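Local coordinates for protein ribonucleoside-diphosphate reductase (Pseudomonas aeruginosa, PDB 5IM3) that probably reduces ribonucleoside diphosphates to the deoxyribonucleotides needed for DNA synthesis, under allosteric control by bound dATP, at residues Asn806-Asp812 with Asp846-Thr850; Arg816-Val822 with Arg839-Leu844. One frame throughout, in Å; residues are numbered along the deposited sequence.

Overall arrangement
Contacts 1 and 2 both use helix 842-847 and belong to the barrel domain of the reductase, their centres about 10 Å apart. Contact 2 is nested inside the loop that contact 1 closes, and helices 807-815 and 821-829 follow one another in the chain. Contact 1 is the buried one: Tyr848, just past helix 842-847, packs against the first turns of helix 807-815, its ring on a leucine and its hydroxyl beside a carboxylate. Contact 2, farther out and partly buried, relies on charged pairs: it joins the start of helix 842-847 and the residues leading into it to 816-822, through two salt bridges with Leu818 between them. Leu844 packs on Asp812, and Val810 on Trp819, so the contacts touch directly.

Contact 1 (Asn806-Asp812 with Asp846-Thr850)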
loop_
_atom_site.group_PDB
_atom_site.type_symbol
_atom_site.label_atom_id
_atom_site.label_comp_id
_atom_site.label_asym_id
_atom_site.label_seq_id
_atom_site.Cartn_x
_atom_site.Cartn_y
_atom_site.Cartn_z
ATOM N N ASN A 806 -28.417 24.665 13.555
ATOM C CA ASN A 806 -28.168 26.067 13.233
ATOM C C ASN A 806 -29.471 26.862 13.267
ATOM O O ASN A 806 -30.346 26.647 12.418
ATOM C CB ASN A 806 -27.506 26.172 11.858
ATOM C CG ASN A 806 -27.164 27.600 11.469
ATOM O OD1 ASN A 806 -27.737 28.560 11.986
ATOM N ND2 ASN A 806 -26.229 27.743 10.538
ATOM N N PRO A 807 -29.642 27.778 14.228
ATOM C CA PRO A 807 -30.906 28.532 14.296
ATOM C C PRO A 807 -31.191 29.359 13.056
ATOM O O PRO A 807 -32.366 29.584 12.731
ATOM C CB PRO A 807 -30.715 29.422 15.533
ATOM C CG PRO A 807 -29.671 28.742 16.341
ATOM C CD PRO A 807 -28.753 28.095 15.355
ATOM N N TYR A 808 -30.159 29.825 12.352
ATOM C CA TYR A 808 -30.387 30.610 11.144
ATOM C C TYR A 808 -30.857 29.722 9.996
ATOM O O TYR A 808 -31.706 30.130 9.194
ATOM C CB TYR A 808 -29.113 31.364 10.762
ATOM C CG TYR A 808 -28.694 32.404 11.778
ATOM C CD1 TYR A 808 -27.944 32.050 12.892
ATOM C CD2 TYR A 808 -29.044 33.739 11.623
ATOM C CE1 TYR A 808 -27.557 32.994 13.824
ATOM C CE2 TYR A 808 -28.662 34.690 12.551
ATOM C CZ TYR A 808 -27.918 34.312 13.649
ATOM O OH TYR A 808 -27.530 35.254 14.574
ATOM N N LEU A 809 -30.323 28.500 9.911
ATOM C CA LEU A 809 -30.739 27.578 8.857
ATOM C C LEU A 809 -32.217 27.241 8.979
ATOM O O LEU A 809 -32.963 27.288 7.992
ATOM C CB LEU A 809 -29.894 26.304 8.914
ATOM C CG LEU A 809 -30.361 25.163 8.001
ATOM C CD1 LEU A 809 -30.393 25.610 6.551
ATOM C CD2 LEU A 809 -29.464 23.950 8.173
ATOM N N VAL A 810 -32.658 26.889 10.188
ATOM C CA VAL A 810 -34.063 26.542 10.392
ATOM C C VAL A 810 -34.956 27.737 10.088
ATOM O O VAL A 810 -36.055 27.584 9.544
ATOM C CB VAL A 810 -34.289 26.007 11.822
ATOM C CG1 VAL A 810 -33.605 26.872 12.858
ATOM C CG2 VAL A 810 -35.778 25.925 12.134
ATOM N N ARG A 811 -34.503 28.944 10.427
ATOM C CA ARG A 811 -35.313 30.132 10.173
ATOM C C ARG A 811 -35.518 30.347 8.676
ATOM O O ARG A 811 -36.618 30.704 8.239
ATOM C CB ARG A 811 -34.659 31.357 10.812
ATOM C CG ARG A 811 -35.523 32.607 10.799
ATOM C CD ARG A 811 -34.982 33.666 11.748
ATOM N NE ARG A 811 -33.658 34.147 11.354
ATOM C CZ ARG A 811 -33.442 35.165 10.524
ATOM N NH1 ARG A 811 -34.461 35.824 9.985
ATOM N NH2 ARG A 811 -32.201 35.526 10.228
ATOM N N ASP A 812 -34.475 30.123 7.874
ATOM C CA ASP A 812 -34.610 30.271 6.428
ATOM C C ASP A 812 -35.463 29.156 5.837
ATOM O O ASP A 812 -36.247 29.394 4.912
ATOM C CB ASP A 812 -33.232 30.296 5.764
ATOM C CG ASP A 812 -32.595 31.675 5.775
ATOM O OD1 ASP A 812 -33.333 32.679 5.700
ATOM O OD2 ASP A 812 -31.351 31.753 5.851
ATOM N N ASP A 846 -25.592 27.185 -0.752
ATOM C CA ASP A 846 -24.383 27.999 -0.693
ATOM C C ASP A 846 -24.291 28.768 0.620
ATOM O O ASP A 846 -23.218 28.839 1.230
ATOM C CB ASP A 846 -24.351 28.970 -1.875
ATOM C CG ASP A 846 -24.326 28.256 -3.213
ATOM O OD1 ASP A 846 -23.801 27.123 -3.269
ATOM O OD2 ASP A 846 -24.828 28.826 -4.207
ATOM N N LEU A 847 -25.408 29.346 1.069
ATOM C CA LEU A 847 -25.384 30.178 2.267
ATOM C C LEU A 847 -25.065 29.365 3.512
ATOM O O LEU A 847 -24.453 29.888 4.449
ATOM C CB LEU A 847 -26.726 30.891 2.433
ATOM C CG LEU A 847 -26.891 31.718 3.712
ATOM C CD1 LEU A 847 -25.873 32.842 3.764
ATOM C CD2 LEU A 847 -28.309 32.262 3.798
ATOM N N TYR A 848 -25.471 28.099 3.549
ATOM C CA TYR A 848 -25.232 27.233 4.693
ATOM C C TYR A 848 -24.208 26.152 4.379
ATOM O O TYR A 848 -24.223 25.070 4.965
ATOM C CB TYR A 848 -26.548 26.650 5.191
ATOM C CG TYR A 848 -27.360 27.738 5.838
ATOM C CD1 TYR A 848 -27.175 28.059 7.167
ATOM C CD2 TYR A 848 -28.259 28.488 5.105
ATOM C CE1 TYR A 848 -27.889 29.071 7.758
ATOM C CE2 TYR A 848 -28.977 29.499 5.688
ATOM C CZ TYR A 848 -28.788 29.792 7.016
ATOM O OH TYR A 848 -29.504 30.805 7.609
ATOM N N ALA A 849 -23.288 26.463 3.473
ATOM C CA ALA A 849 -22.125 25.621 3.297
ATOM C C ALA A 849 -21.318 25.617 4.586
ATOM O O ALA A 849 -21.235 26.620 5.294
ATOM C CB ALA A 849 -21.275 26.123 2.134
ATOM N N THR A 850 -20.753 24.461 4.901
ATOM C CA THR A 850 -19.999 24.252 6.123
ATOM C C THR A 850 -18.511 24.548 5.887
ATOM O O THR A 850 -18.076 24.810 4.765
ATOM C CB THR A 850 -20.303 22.835 6.627
ATOM O OG1 THR A 850 -21.320 22.909 7.633
ATOM C CG2 THR A 850 -19.084 22.120 7.178
#
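Tyr848 turns its CG away from its own carbonyl carbon, chi1 -71°, and sends its ring to the first turns of helix 807-815, where Asp812, with the same kind of first torsion (chi1 -84°), brings a carboxylate to meet it. Tyr848 OH sits between Asp812 OD2, at 2.7 Å, and Tyr808 O, at 2.8 Å. The carboxylate plane stands 74° from the ring. Leu809 lies over one ring face: its CA is 3.8 Å from the Tyr848 ring centroid, a CH-pi contact, and its CD1 sits above the same ring, toward the rim. At the ring edge Asn806 ND2 comes within 3.5 Å of Tyr848 CE1. Both polar atoms of that amide are bonded, since OD1 caps the helix by accepting from Tyr808 N at 2.8 Å and more weakly from Leu809 N, while ND2 bonds to Asn791 OD1. Asp812 OD1 is likewise engaged by His673 NE2, which probably helps to fix the carboxylate, and Tyr670 stacks on the Tyr848 ring. The motif is an asparagine N-cap on helix 807-815, with a tyrosine from the end of helix 842-847 packed against its first two turns, in the C-terminal part of the reductase's ten-stranded alpha-beta barrel domain.

Contact 2 (Arg816-Val822 with Arg839-Leu844); sequences RGLWDPV and RIPQDL
The CA atoms of Leu818 and Ile840, 7.4 Å apart, are the nearest such pair between a connection that links two helices and the lead-in to a third. Helix 807-815 ends in a Schellman motif at Gly817; Asp820 then N-caps helix 821-829 through Met823 N, and Pro841 takes the N-cap position of helix 842-847. Leu818 reaches across, its CD1 meeting the ring carbon Pro841 CD at 3.7 Å and lying 3.3 Å from Arg839 O. Arg839 slides past Leu818 in the opposite direction and bends at chi3 (62°), which swings its guanidinium round to the Asp820 carboxylate. The two flat groups are nearly coplanar, 23° apart; Arg839 NH2 bonds to the syn lone pair of Asp820 OD2 at 2.8 Å, with the oxygen tilted out of the guanidinium plane, and the bonds to OD1 are weak. Asp47 of the second subunit packs on Arg839. At the other end Leu844 CD2 lies over one guanidinium face of Arg816, offset toward its rim, while Leu844 CD1 comes 3.2 Å from Arg816 NH2. That NH2 makes a salt bridge to Asp843 OD2, which lies near the guanidinium plane; the modelled 2.5 Å is shorter than expected, so its exact length is doubtful.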
loop_
_atom_site.group_PDB
_atom_site.type_symbol
_atom_site.label_atom_id
_atom_site.label_comp_id
_atom_site.label_asym_id
_atom_site.label_seq_id
_atom_site.Cartn_x
_atom_site.Cartn_y
_atom_site.Cartn_z
ATOM N N ARG A 816 -39.055 29.272 3.295
ATOM C CA ARG A 816 -39.286 28.448 2.116
ATOM C C ARG A 816 -40.386 27.415 2.322
ATOM O O ARG A 816 -40.789 26.764 1.352
ATOM C CB ARG A 816 -37.995 27.728 1.719
ATOM C CG ARG A 816 -36.802 28.640 1.478
ATOM C CD ARG A 816 -36.961 29.455 0.205
ATOM N NE ARG A 816 -35.691 30.035 -0.223
ATOM C CZ ARG A 816 -35.156 31.134 0.298
ATOM N NH1 ARG A 816 -35.778 31.780 1.275
ATOM N NH2 ARG A 816 -33.992 31.584 -0.153
ATOM N N GLY A 817 -40.883 27.253 3.547
ATOM C CA GLY A 817 -41.802 26.171 3.838
ATOM C C GLY A 817 -41.162 24.804 3.829
ATOM O O GLY A 817 -41.857 23.806 3.617
ATOM N N LEU A 818 -39.848 24.728 4.060
ATOM C CA LEU A 818 -39.092 23.484 3.976
ATOM C C LEU A 818 -38.649 22.972 5.345
ATOM O O LEU A 818 -37.711 22.173 5.426
ATOM C CB LEU A 818 -37.870 23.668 3.073
ATOM C CG LEU A 818 -38.118 23.990 1.596
ATOM C CD1 LEU A 818 -36.806 24.360 0.911
ATOM C CD2 LEU A 818 -38.781 22.820 0.884
ATOM N N TRP A 819 -39.296 23.415 6.421
ATOM C CA TRP A 819 -38.980 22.950 7.768
ATOM C C TRP A 819 -40.071 21.983 8.212
ATOM O O TRP A 819 -41.193 22.398 8.524
ATOM C CB TRP A 819 -38.850 24.124 8.737
ATOM C CG TRP A 819 -38.405 23.716 10.116
ATOM C CD1 TRP A 819 -39.110 23.852 11.276
ATOM C CD2 TRP A 819 -37.160 23.096 10.474
ATOM N NE1 TRP A 819 -38.382 23.364 12.334
ATOM C CE2 TRP A 819 -37.182 22.893 11.869
ATOM C CE3 TRP A 819 -36.029 22.699 9.753
ATOM C CZ2 TRP A 819 -36.118 22.311 12.556
ATOM C CZ3 TRP A 819 -34.971 22.119 10.441
ATOM C CH2 TRP A 819 -35.025 21.932 11.827
ATOM N N ASP A 820 -39.742 20.696 8.236
ATOM C CA ASP A 820 -40.703 19.650 8.555
ATOM C C ASP A 820 -39.932 18.432 9.044
ATOM O O ASP A 820 -38.694 18.405 8.978
ATOM C CB ASP A 820 -41.580 19.304 7.338
ATOM C CG ASP A 820 -40.791 19.232 6.047
ATOM O OD1 ASP A 820 -39.707 18.615 6.039
ATOM O OD2 ASP A 820 -41.263 19.793 5.037
ATOM N N PRO A 821 -40.628 17.415 9.561
ATOM C CA PRO A 821 -39.915 16.238 10.089
ATOM C C PRO A 821 -38.953 15.581 9.111
ATOM O O PRO A 821 -37.857 15.181 9.527
ATOM C CB PRO A 821 -41.063 15.300 10.478
ATOM C CG PRO A 821 -42.160 16.218 10.866
ATOM C CD PRO A 821 -42.051 17.407 9.945
ATOM N N VAL A 822 -39.314 15.447 7.832
ATOM C CA VAL A 822 -38.417 14.769 6.898
ATOM C C VAL A 822 -37.131 15.566 6.723
ATOM O O VAL A 822 -36.039 14.993 6.629
ATOM C CB VAL A 822 -39.117 14.515 5.547
ATOM C CG1 VAL A 822 -40.333 13.615 5.733
ATOM C CG2 VAL A 822 -39.515 15.819 4.886
ATOM N N ARG A 839 -34.380 19.131 -1.948
ATOM C CA ARG A 839 -35.454 20.084 -1.693
ATOM C C ARG A 839 -34.952 21.481 -1.350
ATOM O O ARG A 839 -35.704 22.448 -1.508
ATOM C CB ARG A 839 -36.348 19.567 -0.571
ATOM C CG ARG A 839 -37.235 18.404 -0.992
ATOM C CD ARG A 839 -37.906 17.782 0.210
ATOM N NE ARG A 839 -38.772 18.739 0.896
ATOM C CZ ARG A 839 -38.888 18.845 2.216
ATOM N NH1 ARG A 839 -38.185 18.062 3.026
ATOM N NH2 ARG A 839 -39.706 19.752 2.734
ATOM N N ILE A 840 -33.717 21.619 -0.890
ATOM C CA ILE A 840 -33.200 22.938 -0.517
ATOM C C ILE A 840 -32.691 23.641 -1.774
ATOM O O ILE A 840 -31.881 23.059 -2.512
ATOM C CB ILE A 840 -32.098 22.809 0.528
ATOM C CG1 ILE A 840 -32.734 22.576 1.901
ATOM C CG2 ILE A 840 -31.207 24.059 0.556
ATOM C CD1 ILE A 840 -31.736 22.657 3.068
ATOM N N PRO A 841 -33.125 24.869 -2.050
ATOM C CA PRO A 841 -32.647 25.562 -3.251
ATOM C C PRO A 841 -31.169 25.905 -3.154
ATOM O O PRO A 841 -30.570 25.923 -2.077
ATOM C CB PRO A 841 -33.513 26.826 -3.305
ATOM C CG PRO A 841 -33.954 27.045 -1.900
ATOM C CD PRO A 841 -34.100 25.680 -1.299
ATOM N N GLN A 842 -30.581 26.187 -4.319
ATOM C CA GLN A 842 -29.133 26.340 -4.400
ATOM C C GLN A 842 -28.644 27.557 -3.624
ATOM O O GLN A 842 -27.508 27.556 -3.135
ATOM C CB GLN A 842 -28.696 26.434 -5.864
ATOM C CG GLN A 842 -27.193 26.293 -6.073
ATOM C CD GLN A 842 -26.665 24.934 -5.648
ATOM O OE1 GLN A 842 -27.333 23.915 -5.818
ATOM N NE2 GLN A 842 -25.460 24.916 -5.087
ATOM N N ASP A 843 -29.473 28.596 -3.495
ATOM C CA ASP A 843 -29.054 29.774 -2.741
ATOM C C ASP A 843 -28.838 29.446 -1.268
ATOM O O ASP A 843 -27.977 30.051 -0.617
ATOM C CB ASP A 843 -30.084 30.893 -2.885
ATOM C CG ASP A 843 -31.411 30.547 -2.244
ATOM O OD1 ASP A 843 -31.902 29.420 -2.465
ATOM O OD2 ASP A 843 -31.959 31.401 -1.514
ATOM N N LEU A 844 -29.607 28.498 -0.725
ATOM C CA LEU A 844 -29.413 28.083 0.661
ATOM C C LEU A 844 -28.324 27.030 0.797
ATOM O O LEU A 844 -27.659 26.970 1.836
ATOM C CB LEU A 844 -30.727 27.558 1.245
ATOM C CG LEU A 844 -31.561 28.571 2.035
ATOM C CD1 LEU A 844 -31.680 29.893 1.290
ATOM C CD2 LEU A 844 -32.947 28.002 2.334
#